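Local coordinates for lipoprotein (Streptococcus pneumoniae serotype 4, PDB 6JF1) that binds L-methionine as the substrate-binding lipoprotein of an ABC importer and probably hands it to the membrane transporter for uptake, at residues 129-143 / 191-203. Residues are numbered along the deposited sequence; the frame is centred on the assembly and turned at random.
Sequences IPANGEIAVPNDATN and RSLSSVDAAVVNN. With ZN (zinc ion), chain G; MET (methionine), chain B.
Glu-134 O is gripped by two backbone donors: Asp-197 N at 2.9 Å, and Ala-198 N more weakly. Asp-197 returns a bond. Its OD2 accepts from Glu-134 N at 2.9 Å through the anti lone pair. With CG turned beside its own backbone N (chi1 -66°), the carboxylate reaches back to the start of strand 134-138. Its OD1 bonds Tyr-123. Glu-134 OE2 bonds Thr-182, while OE1 and CG rest against Val-196 CG1; the side chains of Glu-134 and Val-196 cross at about a right angle.

Strands 134-138 and 198-201 then run parallel. Ala-136 N donates to Ala-198 O at 3.1 Å, and Ala-136 O accepts from Val-200 N at 2.8 Å. Ala-136 CB meets Ala-199 CB at 4.0 Å on one face; Ile-135 CG1 meets Ala-198 CB on the other.

Beyond the strands lies the methionine pocket. Asn-202 ND2 donates to the ligand O at 3.0 Å and to Asn-143 OD1 at 3.2 Å. The two amide planes stand 87° apart, and this donor sits above the Asn-143 carbonyl plane. Asp-140 OD2 holds Asn-143 ND2, while His-84 NE2 bonds Asn-143 OD1. The parallel pairing thus brings two pocket amides together; their bond probably helps fix how Asn-202 faces the methionine carboxylate.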
loop_
_atom_site.group_PDB
_atom_site.type_symbol
_atom_site.label_atom_id
_atom_site.label_comp_id
_atom_site.label_asym_id
_atom_site.label_seq_id
_atom_site.Cartn_x
_atom_site.Cartn_y
_atom_site.Cartn_z
ATOM N N ILE A 129 17.326 -0.264 18.884
ATOM C CA ILE A 129 16.377 0.841 19.106
ATOM C C ILE A 129 16.491 1.201 20.597
ATOM O O ILE A 129 16.509 0.316 21.438
ATOM C CB ILE A 129 14.933 0.500 18.655
ATOM C CG1 ILE A 129 14.815 0.357 17.134
ATOM C CG2 ILE A 129 13.946 1.535 19.175
ATOM C CD1 ILE A 129 13.785 -0.658 16.681
ATOM N N PRO A 130 16.644 2.485 20.918
ATOM C CA PRO A 130 16.806 2.814 22.324
ATOM C C PRO A 130 15.509 2.780 23.144
ATOM O O PRO A 130 14.411 3.048 22.642
ATOM C CB PRO A 130 17.319 4.263 22.335
ATOM C CG PRO A 130 16.812 4.831 21.042
ATOM C CD PRO A 130 16.868 3.664 20.079
ATOM N N ALA A 131 15.693 2.480 24.424
ATOM C CA ALA A 131 14.729 2.735 25.436
ATOM C C ALA A 131 14.224 4.173 25.285
ATOM O O ALA A 131 14.999 5.062 24.993
ATOM C CB ALA A 131 15.362 2.512 26.784
ATOM N N ASN A 132 12.916 4.362 25.456
ATOM C CA ASN A 132 12.260 5.686 25.331
ATOM C C ASN A 132 12.203 6.148 23.864
ATOM O O ASN A 132 11.752 7.284 23.579
ATOM C CB ASN A 132 12.931 6.761 26.192
ATOM C CG ASN A 132 13.029 6.375 27.654
ATOM O OD1 ASN A 132 12.140 5.735 28.204
ATOM N ND2 ASN A 132 14.117 6.760 28.294
ATOM N N GLY A 133 12.665 5.308 22.933
ATOM C CA GLY A 133 12.540 5.636 21.491
ATOM C C GLY A 133 11.093 5.827 21.013
ATOM O O GLY A 133 10.097 5.499 21.701
ATOM N N GLU A 134 10.981 6.371 19.809
ATOM C CA GLU A 134 9.696 6.622 19.178
ATOM C C GLU A 134 9.663 5.877 17.837
ATOM O O GLU A 134 10.607 5.966 17.051
ATOM C CB GLU A 134 9.543 8.114 18.962
ATOM C CG GLU A 134 8.352 8.481 18.125
ATOM C CD GLU A 134 8.016 9.963 18.224
ATOM O OE1 GLU A 134 8.956 10.767 18.347
ATOM O OE2 GLU A 134 6.822 10.305 18.182
ATOM N N ILE A 135 8.605 5.098 17.654
ATOM C CA ILE A 135 8.323 4.426 16.413
ATOM C C ILE A 135 7.006 4.966 15.840
ATOM O O ILE A 135 5.964 5.010 16.536
ATOM C CB ILE A 135 8.272 2.905 16.651
ATOM C CG1 ILE A 135 9.568 2.415 17.297
ATOM C CG2 ILE A 135 7.963 2.152 15.353
ATOM C CD1 ILE A 135 9.702 0.925 17.279
ATOM N N ALA A 136 7.068 5.374 14.568
ATOM C CA ALA A 136 5.887 5.829 13.792
ATOM C C ALA A 136 5.263 4.646 13.050
ATOM O O ALA A 136 5.985 3.818 12.485
ATOM C CB ALA A 136 6.311 6.882 12.799
ATOM N N VAL A 137 3.939 4.593 13.054
ATOM C CA VAL A 137 3.182 3.561 12.344
ATOM C C VAL A 137 2.000 4.227 11.613
ATOM O O VAL A 137 1.575 5.316 11.987
ATOM C CB VAL A 137 2.686 2.448 13.299
ATOM C CG1 VAL A 137 3.842 1.724 13.986
ATOM C CG2 VAL A 137 1.660 2.957 14.320
ATOM N N PRO A 138 1.474 3.590 10.552
ATOM C CA PRO A 138 0.282 4.129 9.894
ATOM C C PRO A 138 -0.924 4.172 10.858
ATOM O O PRO A 138 -0.999 3.420 11.829
ATOM C CB PRO A 138 -0.013 3.183 8.722
ATOM C CG PRO A 138 1.287 2.435 8.492
ATOM C CD PRO A 138 1.938 2.355 9.860
ATOM N N ASN A 139 -1.882 5.028 10.582
ATOM C CA ASN A 139 -2.956 5.268 11.541
ATOM C C ASN A 139 -4.289 4.762 10.972
ATOM O O ASN A 139 -5.295 4.895 11.616
ATOM C CB ASN A 139 -3.043 6.759 11.899
ATOM C CG ASN A 139 -3.449 7.661 10.738
ATOM O OD1 ASN A 139 -3.697 7.200 9.629
ATOM N ND2 ASN A 139 -3.525 8.967 10.967
ATOM N N ASP A 140 -4.350 4.220 9.752
ATOM C CA ASP A 140 -5.653 3.625 9.308
ATOM C C ASP A 140 -5.765 2.212 9.900
ATOM O O ASP A 140 -4.761 1.528 10.011
ATOM C CB ASP A 140 -5.739 3.637 7.774
ATOM C CG ASP A 140 -4.614 2.788 7.196
ATOM O OD1 ASP A 140 -3.431 3.260 7.261
ATOM O OD2 ASP A 140 -4.917 1.616 6.775
ATOM N N ALA A 141 -6.969 1.740 10.244
ATOM C CA ALA A 141 -7.132 0.542 11.088
ATOM C C ALA A 141 -6.295 -0.650 10.597
ATOM O O ALA A 141 -5.675 -1.313 11.424
ATOM C CB ALA A 141 -8.596 0.167 11.176
ATOM N N THR A 142 -6.270 -0.954 9.276
ATOM C CA THR A 142 -5.707 -2.254 8.861
ATOM C C THR A 142 -4.185 -2.155 8.803
ATOM O O THR A 142 -3.519 -3.099 9.159
ATOM C CB THR A 142 -6.324 -2.824 7.567
ATOM O OG1 THR A 142 -6.002 -1.924 6.511
ATOM C CG2 THR A 142 -7.818 -3.048 7.715
ATOM N N ASN A 143 -3.636 -1.013 8.374
ATOM C CA ASN A 143 -2.173 -0.886 8.300
ATOM C C ASN A 143 -1.607 -0.551 9.693
ATOM O O ASN A 143 -0.502 -0.947 10.026
ATOM C CB ASN A 143 -1.746 0.114 7.213
ATOM C CG ASN A 143 -2.054 -0.447 5.842
ATOM O OD1 ASN A 143 -1.485 -1.465 5.441
ATOM N ND2 ASN A 143 -2.979 0.184 5.141
ATOM N N ARG A 191 8.393 9.946 5.726
ATOM C CA ARG A 191 8.926 11.302 5.900
ATOM C C ARG A 191 9.315 11.543 7.365
ATOM O O ARG A 191 10.117 12.429 7.665
ATOM C CB ARG A 191 7.888 12.322 5.430
ATOM C CG ARG A 191 7.792 12.364 3.910
ATOM C CD ARG A 191 6.912 13.477 3.408
ATOM N NE ARG A 191 6.934 13.584 1.953
ATOM C CZ ARG A 191 6.167 14.468 1.306
ATOM N NH1 ARG A 191 5.427 15.297 2.024
ATOM N NH2 ARG A 191 6.129 14.522 -0.022
ATOM N N SER A 192 8.765 10.755 8.284
ATOM C CA SER A 192 9.000 11.003 9.723
ATOM C C SER A 192 10.376 10.462 10.137
ATOM O O SER A 192 10.810 10.703 11.240
ATOM C CB SER A 192 7.902 10.391 10.560
ATOM O OG SER A 192 8.064 8.965 10.637
ATOM N N LEU A 193 11.061 9.745 9.253
ATOM C CA LEU A 193 12.254 8.975 9.627
ATOM C C LEU A 193 13.444 9.888 9.967
ATOM O O LEU A 193 14.392 9.489 10.638
ATOM C CB LEU A 193 12.602 8.040 8.470
ATOM C CG LEU A 193 11.766 6.764 8.426
ATOM C CD1 LEU A 193 12.030 6.014 7.139
ATOM C CD2 LEU A 193 12.065 5.890 9.636
ATOM N N SER A 194 13.368 11.113 9.496
ATOM C CA SER A 194 14.332 12.117 9.825
ATOM C C SER A 194 14.221 12.479 11.310
ATOM O O SER A 194 15.167 13.005 11.883
ATOM C CB SER A 194 14.107 13.317 8.952
ATOM O OG SER A 194 12.762 13.783 9.112
ATOM N N SER A 195 13.096 12.194 11.965
ATOM C CA SER A 195 12.993 12.641 13.361
ATOM C C SER A 195 12.407 11.580 14.313
ATOM O O SER A 195 11.909 11.928 15.398
ATOM C CB SER A 195 12.245 13.943 13.434
ATOM O OG SER A 195 10.847 13.711 13.354
ATOM N N VAL A 196 12.407 10.300 13.940
ATOM C CA VAL A 196 12.006 9.263 14.891
ATOM C C VAL A 196 13.084 8.181 14.876
ATOM O O VAL A 196 14.018 8.245 14.082
ATOM C CB VAL A 196 10.590 8.698 14.631
ATOM C CG1 VAL A 196 9.531 9.785 14.688
ATOM C CG2 VAL A 196 10.483 7.910 13.324
ATOM N N ASP A 197 12.914 7.179 15.722
ATOM C CA ASP A 197 13.901 6.113 15.851
ATOM C C ASP A 197 13.723 5.033 14.768
ATOM O O ASP A 197 14.711 4.450 14.278
ATOM C CB ASP A 197 13.924 5.614 17.307
ATOM C CG ASP A 197 14.440 6.711 18.222
ATOM O OD1 ASP A 197 15.625 7.089 18.038
ATOM O OD2 ASP A 197 13.636 7.257 19.031
ATOM N N ALA A 198 12.464 4.739 14.446
ATOM C CA ALA A 198 12.087 3.770 13.416
ATOM C C ALA A 198 10.659 4.102 12.960
ATOM O O ALA A 198 9.957 4.827 13.667
ATOM C CB ALA A 198 12.196 2.341 13.934
ATOM N N ALA A 199 10.260 3.578 11.795
ATOM C CA ALA A 199 8.871 3.764 11.225
ATOM C C ALA A 199 8.474 2.518 10.433
ATOM O O ALA A 199 9.316 1.911 9.737
ATOM C CB ALA A 199 8.782 5.003 10.324
ATOM N N VAL A 200 7.205 2.155 10.525
ATOM C CA VAL A 200 6.653 1.155 9.604
ATOM C C VAL A 200 6.111 1.896 8.379
ATOM O O VAL A 200 5.329 2.885 8.509
ATOM C CB VAL A 200 5.613 0.249 10.286
ATOM C CG1 VAL A 200 5.013 -0.779 9.317
ATOM C CG2 VAL A 200 6.239 -0.444 11.502
ATOM N N VAL A 201 6.581 1.440 7.203
ATOM C CA VAL A 201 6.310 2.161 5.967
ATOM C C VAL A 201 5.789 1.215 4.873
ATOM O O VAL A 201 6.485 0.276 4.463
ATOM C CB VAL A 201 7.562 2.889 5.469
ATOM C CG1 VAL A 201 7.202 3.687 4.223
ATOM C CG2 VAL A 201 8.167 3.778 6.565
ATOM N N ASN A 202 4.585 1.502 4.385
ATOM C CA ASN A 202 3.993 0.845 3.214
ATOM C C ASN A 202 4.837 1.099 1.952
ATOM O O ASN A 202 5.365 2.216 1.753
ATOM C CB ASN A 202 2.589 1.370 2.936
ATOM C CG ASN A 202 1.586 1.029 4.026
ATOM O OD1 ASN A 202 1.354 1.831 4.924
ATOM N ND2 ASN A 202 0.947 -0.129 3.926
ATOM N N ASN A 203 4.898 0.089 1.083
ATOM C CA ASN A 203 5.702 0.108 -0.179
ATOM C C ASN A 203 5.372 1.347 -1.016
ATOM O O ASN A 203 6.244 1.864 -1.754
ATOM C CB ASN A 203 5.446 -1.138 -1.043
ATOM C CG ASN A 203 4.061 -1.153 -1.676
ATOM O OD1 ASN A 203 3.056 -0.937 -0.999
ATOM N ND2 ASN A 203 3.995 -1.390 -2.977
HETATM ZN ZN ZN G . -5.570 4.799 13.936
HETATM N N MET B . 0.337 -1.115 -1.478
HETATM C CA MET B . -0.008 -1.041 -0.007
HETATM C C MET B . 0.557 -2.289 0.673
HETATM O O MET B . 1.093 -2.196 1.795
HETATM C CB MET B . -1.531 -1.009 0.200
HETATM C CG MET B . -1.931 -0.549 1.619
HETATM S SD MET B . -3.737 -0.528 1.806
HETATM C CE MET B . -4.153 1.052 1.050
HETATM O OXT MET B . 0.526 -3.391 0.052
HETATM O O HOH W 1 -6.624 3.941 15.949
HETATM O O HOH W 2 -6.879 3.283 13.758
#